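Local coordinates for TOG array regulator of axonemal microtubules protein 1 (Mus musculus, PDB 5DN7) that takes part in cilium formation, binding microtubules and promoting their polymerization through TOG domains such as the second one, the domain in this chain, at residues A[120-123]-A[124-127]. Sequence-based numbering, arbitrary orientation.
Sequences KLVI and KQEY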
loop_
_atom_site.group_PDB
_atom_site.type_symbol
_atom_site.label_atom_id
_atom_site.label_comp_id
_atom_site.label_asym_id
_atom_site.label_seq_id
_atom_site.Cartn_x
_atom_site.Cartn_y
_atom_site.Cartn_z
ATOM N N LYS A 120 -10.783 -5.765 6.110
ATOM C CA LYS A 120 -11.019 -5.432 7.510
ATOM C C LYS A 120 -10.274 -4.176 7.909
ATOM O O LYS A 120 -9.100 -3.994 7.566
ATOM C CB LYS A 120 -10.634 -6.603 8.424
ATOM C CG LYS A 120 -11.529 -7.834 8.220
ATOM C CD LYS A 120 -11.126 -8.975 9.132
ATOM C CE LYS A 120 -12.108 -10.163 9.029
ATOM N NZ LYS A 120 -12.170 -10.757 7.661
ATOM N N LEU A 121 -10.967 -3.311 8.639
ATOM C CA LEU A 121 -10.392 -2.054 9.037
ATOM C C LEU A 121 -9.125 -2.224 9.885
ATOM O O LEU A 121 -8.186 -1.461 9.702
ATOM C CB LEU A 121 -11.440 -1.210 9.776
ATOM C CG LEU A 121 -11.065 0.202 10.221
ATOM C CD1 LEU A 121 -12.279 1.150 10.151
ATOM C CD2 LEU A 121 -10.498 0.178 11.650
ATOM N N VAL A 122 -9.063 -3.185 10.806
ATOM C CA VAL A 122 -7.834 -3.293 11.628
ATOM C C VAL A 122 -6.596 -3.628 10.748
ATOM O O VAL A 122 -5.470 -3.060 10.894
ATOM C CB VAL A 122 -7.989 -4.347 12.774
ATOM C CG1 VAL A 122 -8.802 -3.772 13.946
ATOM C CG2 VAL A 122 -8.602 -5.619 12.262
ATOM N N ILE A 123 -6.845 -4.506 9.781
ATOM C CA ILE A 123 -5.851 -4.871 8.797
ATOM C C ILE A 123 -5.395 -3.643 8.015
ATOM O O ILE A 123 -4.212 -3.333 8.000
ATOM C CB ILE A 123 -6.394 -5.952 7.847
ATOM C CG1 ILE A 123 -6.632 -7.237 8.632
ATOM C CG2 ILE A 123 -5.441 -6.199 6.691
ATOM C CD1 ILE A 123 -5.510 -7.579 9.569
ATOM N N LYS A 124 -6.343 -2.946 7.393
ATOM C CA LYS A 124 -6.063 -1.727 6.641
ATOM C C LYS A 124 -5.303 -0.670 7.471
ATOM O O LYS A 124 -4.406 0.000 6.948
ATOM C CB LYS A 124 -7.365 -1.139 6.098
ATOM C CG LYS A 124 -7.161 0.154 5.338
ATOM C CD LYS A 124 -8.425 0.591 4.609
ATOM C CE LYS A 124 -8.270 2.036 4.136
ATOM N NZ LYS A 124 -9.571 2.681 3.710
ATOM N N GLN A 125 -5.627 -0.541 8.757
ATOM C CA GLN A 125 -4.854 0.328 9.649
ATOM C C GLN A 125 -3.371 -0.050 9.595
ATOM O O GLN A 125 -2.482 0.802 9.350
ATOM C CB GLN A 125 -5.338 0.234 11.097
ATOM C CG GLN A 125 -6.498 1.129 11.442
ATOM C CD GLN A 125 -7.040 0.862 12.839
ATOM O OE1 GLN A 125 -6.582 -0.055 13.533
ATOM N NE2 GLN A 125 -8.041 1.641 13.248
ATOM N N GLU A 126 -3.111 -1.339 9.820
ATOM C CA GLU A 126 -1.705 -1.735 9.833
ATOM C C GLU A 126 -1.013 -1.616 8.464
ATOM O O GLU A 126 0.132 -1.128 8.382
ATOM C CB GLU A 126 -1.560 -3.153 10.381
ATOM C CG GLU A 126 -2.057 -3.262 11.819
ATOM C CD GLU A 126 -1.334 -2.302 12.756
ATOM O OE1 GLU A 126 -0.127 -2.043 12.544
ATOM O OE2 GLU A 126 -1.968 -1.795 13.709
ATOM N N TYR A 127 -1.671 -2.016 7.377
ATOM C CA TYR A 127 -0.906 -1.941 6.137
ATOM C C TYR A 127 -0.759 -0.497 5.640
ATOM O O TYR A 127 0.233 -0.177 4.978
ATOM C CB TYR A 127 -1.462 -2.868 5.042
ATOM C CG TYR A 127 -2.814 -2.606 4.423
ATOM C CD1 TYR A 127 -3.071 -1.456 3.677
ATOM C CD2 TYR A 127 -3.811 -3.587 4.489
ATOM C CE1 TYR A 127 -4.310 -1.261 3.069
ATOM C CE2 TYR A 127 -5.041 -3.406 3.887
ATOM C CZ TYR A 127 -5.288 -2.249 3.178
ATOM O OH TYR A 127 -6.520 -2.090 2.588
#
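K120, the N-cap residue of helix 121-138, accepts the N-H of K124 on its carbonyl O at 3.0 Å in a nearly straight bond (177° at the hydrogen), the first of four i to i+4 bonds that wind the opening turns of the helix. The side chain of K124 leaves this turn fully extended, and its amine makes a cation-pi contact with F258. One residue on, L121 O accepts the N-H of Q125, while the two side chains cross obliquely: L121 CD2 lies over one face of the Q125 amide, 3.3 Å from Q125 NE2 and 3.7 Å from Q125 CD. With CG of L121 anti to the backbone N (chi1 -177°), the isobutyl group swings toward this amide and brings CD2 to it. Q125 NE2 is itself hydrogen-bonded to Q256 OE1, which would limit rotation of the amide. V122 continues the ladder, its O accepting the N-H of E126 at 3.1 Å and also meeting Q125 CB and E126 CG; E126 OE2 forms a salt bridge with K129. The TOG domain is a solenoid of HEAT-type repeats, and this helix start lies in the predicted HEAT 6 repeat, its V122, I123 and E126 meeting helix 80-97 at H84 and Q88. I123, buried, closes the series through its O and Y127 N (2.9 Å), and its CG2 packs on Y127 CD2 at 3.8 Å, the two side chains crossing at about a right angle. Chi1 of Y127 (67°) places CG between the backbone N and the carbonyl carbon, turning the ring back along the helix so that K124 CA sits 3.4 Å above one face, toward the rim, while the hydroxyl is hydrogen-bonded to E161 of helix 156-172.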